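Local coordinates for protein apical membrane antigen 1 (Babesia divergens, PDB 4APM) that probably acts at the moving junction during host cell invasion, as a calcium-binding membrane antigen of an apicomplexan parasite, at residues Val312-Trp316 and Val328-Pro333; Lys50-Met54 and Ala347-Pro351; Ser234-Glu239 and Asn366-Arg372; Asn315-Ser321 and Gly341-Ala347; Asp224-Gly230 and Pro333-Asp339. One frame throughout, in Å; residues are numbered along the deposited sequence.

Contact 1: Val312-Trp316 and Val328-Pro333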
# COMPACT_ATOMS: atom_id res chain seq x y z
N VAL A 312 -0.52 -12.09 -1.44
CA VAL A 312 0.81 -12.40 -1.95
C VAL A 312 0.98 -11.77 -3.30
O VAL A 312 0.10 -11.87 -4.14
CB VAL A 312 1.02 -13.93 -2.08
CG1 VAL A 312 2.34 -14.24 -2.78
CG2 VAL A 312 0.99 -14.60 -0.71
N GLY A 313 2.09 -11.07 -3.49
CA GLY A 313 2.35 -10.30 -4.71
C GLY A 313 3.53 -9.36 -4.56
O GLY A 313 4.22 -9.34 -3.53
N MET A 314 3.83 -8.61 -5.61
CA MET A 314 4.90 -7.62 -5.46
C MET A 314 4.35 -6.37 -4.82
O MET A 314 3.99 -5.42 -5.52
CB MET A 314 5.50 -7.30 -6.81
CG MET A 314 5.82 -8.54 -7.61
SD MET A 314 6.78 -8.13 -9.07
CE MET A 314 6.73 -9.71 -9.91
N ASN A 315 4.36 -6.34 -3.49
CA ASN A 315 3.59 -5.38 -2.69
C ASN A 315 4.35 -4.17 -2.13
O ASN A 315 3.78 -3.37 -1.39
CB ASN A 315 2.90 -6.10 -1.51
CG ASN A 315 1.94 -7.19 -1.97
OD1 ASN A 315 1.34 -7.09 -3.05
ND2 ASN A 315 1.72 -8.20 -1.11
N TRP A 316 5.65 -4.10 -2.40
CA TRP A 316 6.55 -3.14 -1.74
C TRP A 316 7.55 -2.69 -2.77
O TRP A 316 7.86 -3.45 -3.72
CB TRP A 316 7.32 -3.78 -0.57
CG TRP A 316 6.52 -4.72 0.32
CD1 TRP A 316 5.92 -4.41 1.55
CD2 TRP A 316 6.28 -6.16 0.14
NE1 TRP A 316 5.31 -5.53 2.10
CE2 TRP A 316 5.49 -6.61 1.29
CE3 TRP A 316 6.57 -7.08 -0.86
CZ2 TRP A 316 5.09 -7.92 1.45
CZ3 TRP A 316 6.16 -8.42 -0.69
CH2 TRP A 316 5.44 -8.82 0.44
N VAL A 328 11.05 -2.72 -7.44
CA VAL A 328 9.95 -3.46 -6.88
C VAL A 328 10.33 -4.87 -6.42
O VAL A 328 11.20 -5.50 -7.02
CB VAL A 328 8.58 -3.28 -7.61
CG1 VAL A 328 8.68 -2.31 -8.77
CG2 VAL A 328 7.87 -4.58 -7.91
N ILE A 329 9.86 -5.23 -5.23
CA ILE A 329 10.27 -6.45 -4.56
C ILE A 329 9.07 -7.35 -4.21
O ILE A 329 7.95 -6.90 -4.13
CB ILE A 329 11.09 -6.18 -3.28
CG1 ILE A 329 10.27 -5.37 -2.26
CG2 ILE A 329 12.44 -5.53 -3.64
CD1 ILE A 329 10.93 -5.22 -0.90
N GLU A 330 9.34 -8.63 -4.01
CA GLU A 330 8.28 -9.56 -3.79
C GLU A 330 8.47 -10.42 -2.55
O GLU A 330 7.63 -11.28 -2.28
CB GLU A 330 8.04 -10.43 -5.03
CG GLU A 330 9.12 -11.49 -5.29
CD GLU A 330 8.96 -12.11 -6.67
OE1 GLU A 330 7.82 -12.13 -7.21
OE2 GLU A 330 9.98 -12.52 -7.24
N GLU A 331 9.55 -10.19 -1.82
CA GLU A 331 9.76 -10.87 -0.55
C GLU A 331 9.27 -9.97 0.57
O GLU A 331 9.38 -8.73 0.48
CB GLU A 331 11.24 -11.19 -0.35
CG GLU A 331 11.84 -12.11 -1.41
CD GLU A 331 13.37 -12.21 -1.31
OE1 GLU A 331 13.92 -11.99 -0.20
OE2 GLU A 331 14.01 -12.51 -2.35
N THR A 332 8.79 -10.58 1.64
CA THR A 332 8.23 -9.84 2.76
C THR A 332 9.36 -9.15 3.53
O THR A 332 10.30 -9.80 3.93
CB THR A 332 7.44 -10.77 3.69
OG1 THR A 332 6.34 -11.34 2.97
CG2 THR A 332 6.89 -10.00 4.88
N PRO A 333 9.31 -7.82 3.67
CA PRO A 333 10.37 -7.19 4.45
C PRO A 333 10.18 -7.46 5.94
O PRO A 333 9.02 -7.57 6.41
CB PRO A 333 10.18 -5.70 4.17
CG PRO A 333 9.30 -5.62 2.96
CD PRO A 333 8.43 -6.84 3.01
O HOH W 1 4.52 -11.35 -1.84

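Contact 2: Lys50-Met54 and Ala347-Pro351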
# COMPACT_ATOMS: atom_id res chain seq x y z
N LYS A 50 -8.20 -6.17 4.65
CA LYS A 50 -8.28 -5.54 5.96
C LYS A 50 -7.64 -4.12 6.03
O LYS A 50 -7.91 -3.35 6.98
CB LYS A 50 -7.69 -6.47 7.02
CG LYS A 50 -8.57 -7.69 7.34
CD LYS A 50 -7.94 -8.61 8.38
CE LYS A 50 -6.52 -9.02 7.96
NZ LYS A 50 -5.97 -10.24 8.64
N CYS A 51 -6.86 -3.76 5.01
CA CYS A 51 -6.34 -2.43 4.85
C CYS A 51 -7.09 -1.68 3.73
O CYS A 51 -7.37 -2.24 2.68
CB CYS A 51 -4.88 -2.50 4.48
SG CYS A 51 -3.86 -3.26 5.76
N PRO A 52 -7.41 -0.40 3.97
CA PRO A 52 -7.82 0.44 2.85
C PRO A 52 -6.61 0.67 1.94
O PRO A 52 -5.46 0.48 2.37
CB PRO A 52 -8.23 1.75 3.54
CG PRO A 52 -7.55 1.74 4.91
CD PRO A 52 -6.85 0.41 5.08
N VAL A 53 -6.86 0.93 0.66
CA VAL A 53 -5.82 1.12 -0.34
C VAL A 53 -5.86 2.58 -0.85
O VAL A 53 -6.80 2.98 -1.53
CB VAL A 53 -6.03 0.13 -1.52
CG1 VAL A 53 -4.92 0.25 -2.53
CG2 VAL A 53 -6.15 -1.32 -1.01
N MET A 54 -4.87 3.39 -0.48
CA MET A 54 -4.90 4.80 -0.85
C MET A 54 -4.62 4.97 -2.36
O MET A 54 -3.80 4.24 -2.94
CB MET A 54 -3.87 5.61 -0.06
CG MET A 54 -4.13 5.68 1.42
SD MET A 54 -2.88 6.65 2.27
CE MET A 54 -3.42 8.34 1.95
N ALA A 347 2.02 -1.24 -1.72
CA ALA A 347 0.86 -1.19 -2.61
C ALA A 347 -0.42 -0.67 -1.91
O ALA A 347 -1.38 -0.28 -2.61
CB ALA A 347 0.59 -2.56 -3.23
N VAL A 348 -0.49 -0.69 -0.58
CA VAL A 348 -1.75 -0.19 0.05
C VAL A 348 -1.65 1.27 0.46
O VAL A 348 -2.68 1.95 0.61
CB VAL A 348 -2.23 -1.03 1.26
CG1 VAL A 348 -2.48 -2.47 0.86
CG2 VAL A 348 -1.23 -0.95 2.39
N GLY A 349 -0.41 1.74 0.61
CA GLY A 349 -0.12 3.01 1.25
C GLY A 349 -0.11 4.16 0.26
O GLY A 349 -0.14 3.97 -0.96
N SER A 350 -0.02 5.36 0.79
CA SER A 350 0.08 6.53 -0.04
C SER A 350 1.17 6.42 -1.13
O SER A 350 2.27 5.95 -0.87
CB SER A 350 0.35 7.77 0.82
OG SER A 350 0.22 8.90 -0.04
N PRO A 351 0.85 6.87 -2.34
CA PRO A 351 1.86 7.04 -3.41
C PRO A 351 2.75 8.31 -3.30
O PRO A 351 3.64 8.51 -4.15
CB PRO A 351 0.99 7.15 -4.67
CG PRO A 351 -0.28 7.80 -4.19
CD PRO A 351 -0.52 7.19 -2.81

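Contact 3: Ser234-Glu239 and Asn366-Arg372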
# COMPACT_ATOMS: atom_id res chain seq x y z
N SER A 234 22.63 -8.49 10.64
CA SER A 234 22.46 -7.22 9.96
C SER A 234 21.13 -7.20 9.20
O SER A 234 20.49 -8.24 9.01
CB SER A 234 23.61 -6.99 8.99
OG SER A 234 24.80 -6.70 9.69
N CYS A 235 20.72 -6.02 8.76
CA CYS A 235 19.60 -5.91 7.85
C CYS A 235 20.13 -5.78 6.43
O CYS A 235 20.91 -4.86 6.13
CB CYS A 235 18.71 -4.71 8.24
SG CYS A 235 17.22 -4.53 7.21
N VAL A 236 19.76 -6.74 5.57
CA VAL A 236 20.25 -6.74 4.18
C VAL A 236 19.13 -6.33 3.19
O VAL A 236 18.04 -6.90 3.20
CB VAL A 236 20.83 -8.14 3.78
CG1 VAL A 236 21.36 -8.12 2.36
CG2 VAL A 236 21.92 -8.57 4.75
N ALA A 237 19.42 -5.35 2.34
CA ALA A 237 18.51 -4.90 1.30
C ALA A 237 17.98 -6.08 0.49
O ALA A 237 18.75 -6.97 0.08
CB ALA A 237 19.20 -3.90 0.38
N ILE A 238 16.67 -6.09 0.25
CA ILE A 238 16.01 -7.15 -0.52
C ILE A 238 16.21 -6.91 -2.02
O ILE A 238 16.02 -5.79 -2.52
CB ILE A 238 14.50 -7.22 -0.19
CG1 ILE A 238 14.28 -7.88 1.15
CG2 ILE A 238 13.73 -8.01 -1.25
CD1 ILE A 238 12.95 -7.55 1.76
N GLU A 239 16.55 -7.98 -2.75
CA GLU A 239 16.80 -7.89 -4.20
C GLU A 239 15.52 -7.55 -4.97
O GLU A 239 14.41 -7.92 -4.56
CB GLU A 239 17.38 -9.21 -4.73
CG GLU A 239 16.44 -10.38 -4.52
CD GLU A 239 16.87 -11.62 -5.29
OE1 GLU A 239 17.89 -11.57 -6.02
OE2 GLU A 239 16.14 -12.64 -5.18
N ASN A 366 22.72 -2.64 12.05
CA ASN A 366 23.58 -2.43 10.88
C ASN A 366 22.90 -2.88 9.55
O ASN A 366 22.37 -4.00 9.47
CB ASN A 366 24.92 -3.15 11.09
CG ASN A 366 25.84 -3.03 9.88
OD1 ASN A 366 26.37 -1.95 9.60
ND2 ASN A 366 25.95 -4.11 9.11
N GLY A 367 22.92 -2.03 8.53
CA GLY A 367 22.27 -2.36 7.26
C GLY A 367 23.20 -2.39 6.06
O GLY A 367 24.14 -1.58 5.97
N TYR A 368 22.96 -3.32 5.13
CA TYR A 368 23.54 -3.24 3.79
C TYR A 368 22.57 -2.59 2.83
O TYR A 368 21.44 -3.06 2.68
CB TYR A 368 23.93 -4.62 3.28
CG TYR A 368 25.03 -5.23 4.09
CD1 TYR A 368 24.79 -5.67 5.39
CD2 TYR A 368 26.34 -5.27 3.61
CE1 TYR A 368 25.82 -6.18 6.18
CE2 TYR A 368 27.37 -5.79 4.38
CZ TYR A 368 27.10 -6.25 5.66
OH TYR A 368 28.11 -6.76 6.44
N ILE A 369 22.98 -1.49 2.20
CA ILE A 369 22.13 -0.79 1.23
C ILE A 369 21.89 -1.57 -0.08
O ILE A 369 20.81 -1.46 -0.68
CB ILE A 369 22.62 0.64 0.91
CG1 ILE A 369 24.00 0.61 0.25
CG2 ILE A 369 22.60 1.53 2.15
CD1 ILE A 369 24.39 1.93 -0.39
N GLU A 370 22.89 -2.32 -0.53
CA GLU A 370 22.79 -3.06 -1.80
C GLU A 370 22.35 -4.49 -1.53
O GLU A 370 22.86 -5.14 -0.62
CB GLU A 370 24.14 -3.09 -2.54
CG GLU A 370 24.45 -1.88 -3.40
CD GLU A 370 23.57 -1.80 -4.64
OE1 GLU A 370 23.55 -2.77 -5.43
OE2 GLU A 370 22.91 -0.75 -4.82
N PRO A 371 21.44 -5.00 -2.37
CA PRO A 371 21.06 -6.41 -2.38
C PRO A 371 22.25 -7.35 -2.58
O PRO A 371 23.34 -6.91 -2.91
CB PRO A 371 20.14 -6.50 -3.59
CG PRO A 371 19.53 -5.14 -3.70
CD PRO A 371 20.64 -4.21 -3.32
N ARG A 372 22.01 -8.64 -2.44
CA ARG A 372 22.96 -9.62 -2.95
C ARG A 372 22.24 -10.69 -3.80
O ARG A 372 21.98 -11.80 -3.32
CB ARG A 372 23.74 -10.26 -1.79
CG ARG A 372 23.73 -9.45 -0.51
CD ARG A 372 25.11 -9.42 0.12
NE ARG A 372 25.05 -9.63 1.56
CZ ARG A 372 26.12 -9.63 2.36
NH1 ARG A 372 27.32 -9.43 1.85
NH2 ARG A 372 25.98 -9.83 3.66

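Contact 4: Asn315-Ser321 and Gly341-Ala347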
# COMPACT_ATOMS: atom_id res chain seq x y z
N ASN A 315 4.36 -6.34 -3.49
CA ASN A 315 3.59 -5.38 -2.69
C ASN A 315 4.35 -4.17 -2.13
O ASN A 315 3.78 -3.37 -1.39
CB ASN A 315 2.90 -6.10 -1.51
CG ASN A 315 1.94 -7.19 -1.97
OD1 ASN A 315 1.34 -7.09 -3.05
ND2 ASN A 315 1.72 -8.20 -1.11
N TRP A 316 5.65 -4.10 -2.40
CA TRP A 316 6.55 -3.14 -1.74
C TRP A 316 7.55 -2.69 -2.77
O TRP A 316 7.86 -3.45 -3.72
CB TRP A 316 7.32 -3.78 -0.57
CG TRP A 316 6.52 -4.72 0.32
CD1 TRP A 316 5.92 -4.41 1.55
CD2 TRP A 316 6.28 -6.16 0.14
NE1 TRP A 316 5.31 -5.53 2.10
CE2 TRP A 316 5.49 -6.61 1.29
CE3 TRP A 316 6.57 -7.08 -0.86
CZ2 TRP A 316 5.09 -7.92 1.45
CZ3 TRP A 316 6.16 -8.42 -0.69
CH2 TRP A 316 5.44 -8.82 0.44
N ALA A 317 8.00 -1.45 -2.64
CA ALA A 317 9.00 -0.89 -3.55
C ALA A 317 9.91 0.08 -2.82
O ALA A 317 9.50 0.72 -1.84
CB ALA A 317 8.34 -0.20 -4.74
N ASN A 318 11.15 0.17 -3.29
CA ASN A 318 12.11 1.17 -2.83
C ASN A 318 12.29 2.20 -3.90
O ASN A 318 12.68 1.87 -5.01
CB ASN A 318 13.46 0.53 -2.59
CG ASN A 318 13.37 -0.66 -1.69
OD1 ASN A 318 13.23 -1.78 -2.17
ND2 ASN A 318 13.35 -0.43 -0.39
N TYR A 319 11.98 3.43 -3.56
CA TYR A 319 12.15 4.51 -4.49
C TYR A 319 13.31 5.38 -4.03
O TYR A 319 13.25 5.97 -2.95
CB TYR A 319 10.89 5.35 -4.59
CG TYR A 319 11.10 6.54 -5.45
CD1 TYR A 319 11.45 6.40 -6.80
CD2 TYR A 319 11.10 7.82 -4.90
CE1 TYR A 319 11.66 7.51 -7.60
CE2 TYR A 319 11.32 8.93 -5.68
CZ TYR A 319 11.61 8.77 -7.02
OH TYR A 319 11.87 9.88 -7.76
N ASP A 320 14.35 5.44 -4.84
CA ASP A 320 15.50 6.27 -4.53
C ASP A 320 15.28 7.64 -5.15
O ASP A 320 15.34 7.79 -6.36
CB ASP A 320 16.78 5.66 -5.11
CG ASP A 320 18.03 6.40 -4.66
OD1 ASP A 320 18.01 7.66 -4.61
OD2 ASP A 320 19.02 5.72 -4.32
N SER A 321 14.98 8.64 -4.32
CA SER A 321 14.67 9.96 -4.87
C SER A 321 15.87 10.69 -5.45
O SER A 321 15.69 11.64 -6.18
CB SER A 321 13.95 10.83 -3.83
OG SER A 321 14.76 10.97 -2.68
N GLY A 341 17.24 9.90 1.23
CA GLY A 341 16.62 10.03 -0.09
C GLY A 341 15.84 8.82 -0.58
O GLY A 341 15.15 8.89 -1.60
N SER A 342 15.95 7.70 0.12
CA SER A 342 15.19 6.51 -0.27
C SER A 342 13.81 6.41 0.40
O SER A 342 13.66 6.71 1.59
CB SER A 342 15.99 5.24 -0.00
OG SER A 342 15.12 4.11 0.01
N PHE A 343 12.81 5.93 -0.35
CA PHE A 343 11.45 5.79 0.20
C PHE A 343 10.94 4.36 0.12
O PHE A 343 10.96 3.75 -0.95
CB PHE A 343 10.48 6.73 -0.50
CG PHE A 343 10.69 8.18 -0.15
CD1 PHE A 343 11.67 8.95 -0.81
CD2 PHE A 343 9.94 8.79 0.86
CE1 PHE A 343 11.87 10.29 -0.49
CE2 PHE A 343 10.12 10.13 1.16
CZ PHE A 343 11.08 10.89 0.48
N ALA A 344 10.51 3.80 1.25
CA ALA A 344 10.07 2.41 1.27
C ALA A 344 8.56 2.46 1.18
O ALA A 344 7.90 2.94 2.09
CB ALA A 344 10.50 1.73 2.57
N MET A 345 8.03 2.03 0.04
CA MET A 345 6.61 2.20 -0.27
C MET A 345 5.88 0.86 -0.37
O MET A 345 6.51 -0.17 -0.65
CB MET A 345 6.50 2.99 -1.56
CG MET A 345 7.26 4.32 -1.46
SD MET A 345 7.20 5.17 -3.01
CE MET A 345 5.56 5.88 -2.94
N THR A 346 4.56 0.87 -0.15
CA THR A 346 3.79 -0.36 -0.30
C THR A 346 2.55 -0.14 -1.18
O THR A 346 2.14 1.02 -1.41
CB THR A 346 3.35 -0.98 1.05
OG1 THR A 346 2.17 -0.32 1.50
CG2 THR A 346 4.42 -0.87 2.13
N ALA A 347 2.02 -1.24 -1.72
CA ALA A 347 0.86 -1.19 -2.61
C ALA A 347 -0.42 -0.67 -1.91
O ALA A 347 -1.38 -0.28 -2.61
CB ALA A 347 0.59 -2.56 -3.23

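Contact 5: Asp224-Gly230 and Pro333-Asp339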
# COMPACT_ATOMS: atom_id res chain seq x y z
N ASP A 224 13.75 7.86 4.01
CA ASP A 224 15.15 7.47 4.29
C ASP A 224 15.32 5.99 4.57
O ASP A 224 16.19 5.60 5.36
CB ASP A 224 15.73 8.29 5.44
CG ASP A 224 15.70 9.77 5.16
OD1 ASP A 224 16.08 10.21 4.06
OD2 ASP A 224 15.24 10.51 6.04
N ALA A 225 14.50 5.15 3.93
CA ALA A 225 14.47 3.71 4.24
C ALA A 225 14.52 2.85 3.00
O ALA A 225 13.89 3.16 1.97
CB ALA A 225 13.22 3.36 5.05
N ILE A 226 15.23 1.74 3.13
CA ILE A 226 15.25 0.68 2.15
C ILE A 226 14.77 -0.58 2.87
O ILE A 226 15.19 -0.84 4.01
CB ILE A 226 16.69 0.40 1.68
CG1 ILE A 226 17.28 1.61 0.96
CG2 ILE A 226 16.75 -0.87 0.83
CD1 ILE A 226 18.78 1.49 0.76
N PHE A 227 13.88 -1.33 2.23
CA PHE A 227 13.36 -2.59 2.79
C PHE A 227 14.44 -3.68 2.81
O PHE A 227 15.13 -3.87 1.82
CB PHE A 227 12.20 -3.10 1.92
CG PHE A 227 10.94 -2.33 2.07
CD1 PHE A 227 10.35 -2.19 3.32
CD2 PHE A 227 10.28 -1.82 0.95
CE1 PHE A 227 9.15 -1.52 3.47
CE2 PHE A 227 9.06 -1.18 1.10
CZ PHE A 227 8.50 -1.01 2.36
N GLY A 228 14.51 -4.44 3.90
CA GLY A 228 15.45 -5.55 3.97
C GLY A 228 14.91 -6.77 4.70
O GLY A 228 13.81 -6.73 5.27
N ARG A 229 15.69 -7.85 4.70
CA ARG A 229 15.47 -8.94 5.64
C ARG A 229 16.70 -9.20 6.48
O ARG A 229 17.84 -9.06 6.02
CB ARG A 229 15.02 -10.22 4.90
CG ARG A 229 13.65 -10.11 4.23
CD ARG A 229 13.28 -11.34 3.41
NE ARG A 229 13.31 -12.55 4.23
CZ ARG A 229 12.39 -12.86 5.15
NH1 ARG A 229 11.37 -12.06 5.37
NH2 ARG A 229 12.50 -13.99 5.83
N GLY A 230 16.47 -9.59 7.73
CA GLY A 230 17.55 -9.93 8.64
C GLY A 230 18.41 -11.04 8.08
O GLY A 230 17.89 -12.02 7.52
N PRO A 333 9.31 -7.82 3.67
CA PRO A 333 10.37 -7.19 4.45
C PRO A 333 10.18 -7.46 5.94
O PRO A 333 9.02 -7.57 6.41
CB PRO A 333 10.18 -5.70 4.17
CG PRO A 333 9.30 -5.62 2.96
CD PRO A 333 8.43 -6.84 3.01
N ASN A 334 11.28 -7.56 6.68
CA ASN A 334 11.21 -7.66 8.15
C ASN A 334 12.25 -6.78 8.87
O ASN A 334 12.38 -6.85 10.10
CB ASN A 334 11.26 -9.13 8.64
CG ASN A 334 12.62 -9.79 8.40
OD1 ASN A 334 13.65 -9.12 8.32
ND2 ASN A 334 12.62 -11.12 8.27
N CYS A 335 12.92 -5.92 8.11
CA CYS A 335 13.70 -4.80 8.68
C CYS A 335 13.94 -3.71 7.64
O CYS A 335 13.67 -3.89 6.44
CB CYS A 335 15.04 -5.31 9.18
SG CYS A 335 15.99 -6.06 7.85
N LEU A 336 14.49 -2.58 8.09
CA LEU A 336 14.79 -1.46 7.22
C LEU A 336 16.29 -1.12 7.34
O LEU A 336 16.90 -1.37 8.37
CB LEU A 336 13.94 -0.23 7.60
CG LEU A 336 12.40 -0.35 7.61
CD1 LEU A 336 11.78 0.99 7.98
CD2 LEU A 336 11.85 -0.84 6.28
N ILE A 337 16.87 -0.60 6.26
CA ILE A 337 18.21 -0.05 6.23
C ILE A 337 18.07 1.47 6.07
O ILE A 337 17.27 1.93 5.24
CB ILE A 337 18.97 -0.58 5.00
CG1 ILE A 337 19.19 -2.08 5.10
CG2 ILE A 337 20.27 0.19 4.75
CD1 ILE A 337 18.19 -2.88 4.29
N ILE A 338 18.79 2.27 6.87
CA ILE A 338 18.68 3.70 6.67
C ILE A 338 19.51 4.15 5.48
O ILE A 338 20.59 3.60 5.21
CB ILE A 338 18.95 4.55 7.95
CG1 ILE A 338 18.50 6.00 7.72
CG2 ILE A 338 20.42 4.52 8.35
CD1 ILE A 338 19.00 6.98 8.76
N ASP A 339 18.96 5.09 4.71
CA ASP A 339 19.62 5.60 3.52
C ASP A 339 18.90 6.86 3.05
O ASP A 339 17.75 6.80 2.65
CB ASP A 339 19.63 4.54 2.41
CG ASP A 339 20.32 5.02 1.16
OD1 ASP A 339 21.53 5.34 1.22
OD2 ASP A 339 19.64 5.12 0.11

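Contact 1: Val312-Trp316 and Val328-Pro333
P333 lies over one face of the W316 indole, and aromatic contacts dominate this interface. CD of P333 stands 3.5 Å from the centroid of the five-membered ring of W316, only 13° off the ring normal, a CH-pi contact. A second CH-pi contact comes from T332, whose CA is 4.2 Å from the centroid of the six-membered ring of W316. E331 O sits over the rim of the same face, while I329 O meets the ring at its edge. The CB of N315, the preceding residue, covers the opposite face. The indole reaches the 330-333 loop because CG of W316 is anti to the carbonyl carbon (chi1 -42°). Its NE1 bonds to F19 O, and F227 approaches edge-to-face.

Among polar contacts, I329 N donates to W316 O at 3.1 Å in a nearly straight bond (176°). This bond lies at the end of the beta hairpin of strands 316-320 and 325-329, part of a four-stranded antiparallel sheet consistent with the PAN-type fold of AMA1. Beyond it direct backbone bonds cease, and a water bridges the segments, accepting from G313 N at 3.0 Å and donating to E330 O at 3.1 Å. M314, the centre of an inverse gamma turn, adds a CA-H...O contact, its CA 3.4 Å from I329 O.

Side-chain packing follows M314. Its CB touches V328 CG2 at 3.8 Å, an apolar pair whose side chains cross at about a right angle. Separately, the extended M314 chain runs alongside E330, pointing the same way, with CE 3.8 Å from the carboxylate oxygen E330 OE1.

Contact 2: Lys50-Met54 and Ala347-Pro351
V348 and M54 bury the most surface here, and one backbone bond joins them: M54 N donates to V348 O at 2.8 Å. The bond is fairly straight (161°), and the donor is tilted out of the carbonyl plane. The same oxygen also receives the CA-H of V53, with V53 CA 3.4 Å from V348 O, so two successive residues of 50-54 converge on one carbonyl.

The V348 side chain packs against C51-V53. Its CB is 3.7 Å from P52 O. With CG1 anti to the carbonyl carbon (chi1 -59°), that methyl faces both C51 and V53, looser contacts that include V348 CG1 to C51 CB at 4.3 Å. V53 returns the approach on its other branch, CG1 resting 3.6 Å from A347 O.

M54 reaches along 349-350 instead. Its chi1 (-65°) and extended chi2 bring the sulfur SD 3.5 Å from S350 N and 3.7 Å from S350 CB; the bend at chi3 only turns CE, which lies beside S350 CB. The hydroxyl of S350 is engaged by D355 and by L352 N, so M54 meets its carbon side.

Buried throughout, the contact joins edge strand 53-54 of a five-stranded sheet to the loop leaving strand 342-346, probably near the seam between the first two AMA1 domains. K195 NZ ties the two segments together by bonding to the carbonyls of M54, A347 and G349, and the disulfide of C51 with C217 fastens the start of the first segment. Strand 202-205 flanks 53-54, while helix 249-257 packs on V53, A347 and P351.

Contact 3: Ser234-Glu239 and Asn366-Arg372
S234 and N366 open the tightly held end of this contact, where N366 ND2 donates to S234 OG at 2.9 Å in an almost straight bond (172°). The hydroxyl lies in the amide plane of N366; with CG anti to the backbone N (chi1 177°) and chi2 at 72°, ND2 is turned to S234 OG, while OD1 is taken by K396 N. The Y368 ring turns its edge to S234 CB. Next to it C235 N bonds to N366 O at 2.7 Å, and Y368 N bonds to C235 O at 2.8 Å. The carbonyl of C235 is also pressed by the CA-H of G367, with CA 3.1 Å from C235 O.

These bonds make 234-237 and 367-368 a parallel pair within a seven-stranded mixed sheet. Beyond 367-368 the sheet continues into strands 387-389, 410-416 and 400-406, consistent with domain III of AMA1, while on its other side the disulfide of C235 with C335 links it toward strand 335-339. A237 ends the pairing: its N bonds to Y368 O at 3.1 Å, and its CB fits under the turning chain, 3.1 Å from I369 O.

Toward solvent the contacts are longer and come mostly from side chains. V236 CG2 packs near Y368 CD1. V236 CG1 crosses R372 at about a right angle, 4.0 Å from R372 CG. NH2 of R372 stands over the centre of the Y368 ring, while NH1 makes a salt bridge with E385. Farther along, P371 CB rests 3.7 Å from E239 CA beside the partly exposed E239 side chain.

Contact 4: Asn315-Ser321 and Gly341-Ala347
Y319 and F343 lie beside each other on one face of the sheet by different first torsions: CG of Y319 is anti to the backbone N (chi1 175°), whereas CG of F343 is anti to the carbonyl carbon (chi1 -71°). The rings touch only through CD2 of Y319 and CD1 of F343, 4.3 Å apart. M345 joins them from the same face, its chi1 (-56°) and extended chi2 placing SD 4.0 Å from Y319 CB. The F343 ring presents its edge to Y319 O and to S321 OG, the latter 3.7 Å from F343 CE1.

The backbones form a regular antiparallel pair. A317 and M345 bond both ways, with M345 N to A317 O at 2.7 Å and A317 N to M345 O at 2.8 Å. Y319 and F343 repeat the pattern: F343 N reaches Y319 O at 2.6 Å, and Y319 N reaches F343 O at 2.8 Å in the carbonyl plane. Beyond the strand ends A347 N binds N315 O at 2.8 Å, from above the carbonyl plane, and S321 N binds G341 O at the other end. At the non-hydrogen-bonded pairs CA-H groups point at the same carbonyls.

T346 CG2 meets CD1 of W316 on the face that also bears N318 and A344, toward strand 225-231. There S342 OG bonds to A225 O. Helix 249-257 covers the other face, over A317, Y319 and M345, consistent with the helix-on-sheet layering of a PAN-type domain. The pair satisfies alternate residues; neighbouring backbone takes up the outward-pointing groups, and helix-facing side chains contribute mostly dispersion.

Contact 5: Asp224-Gly230 and Pro333-Asp339
F227 and L336 lie side by side and point the same way, with F227 CD1 3.6 Å from L336 CD2. P333 comes over one face of the F227 ring in a CH-pi contact, its CG 4.0 Å from the ring centroid and 29° off the normal. On the opposite face of the strand pair I226 crosses D339 at a slant, CD1 touching D339 CB at 3.6 Å, and I337 CD1 packs against the bare CA of G228.

R229 and N334 cross at about a right angle, with guanidinium and amide planes 44° apart. N334 ND2 stands over one face of the guanidinium, near its rim. CG of N334 sits between the backbone N and carbonyl carbon (chi1 68°), which lets OD1 accept from G230 N at 2.9 Å on a lone pair. G228 O is gripped twice, by N334 N at 3.0 Å and C335 N at 3.1 Å: a classic beta bulge interrupting the regular antiparallel pairing at the edge of the mixed sheet, where C335 carries the disulfide to C235.

R229 NH1 and N334 ND2, both donors, lie close without bonding; backbone partners hold R229 NH1 (T332 O) and N334 OD1 (G230 N).

In the fold
Contacts 2, 4 and 5 are buried, whereas contacts 1 and 3 reach the surface, with exposed E330 in one and exposed E370 and R372 in the other. Contacts 1 and 4 share strand 316-320 of the four-stranded sheet, one along the hairpin and the other at edge strand 342-346. Contacts 3 and 5 belong to the seven-stranded sheet, where the C235-C335 disulfide joins them directly. P333 connects contacts 1 and 5, packing on W316 and F227. Regular antiparallel bonding marks contact 4, bulged antiparallel bonding contact 5, parallel bonding contact 3, CH-pi packing on an indole contact 1. Contact 2, sharing A347 with contact 4, relies on a single direct hydrogen bond between edge strand and loop.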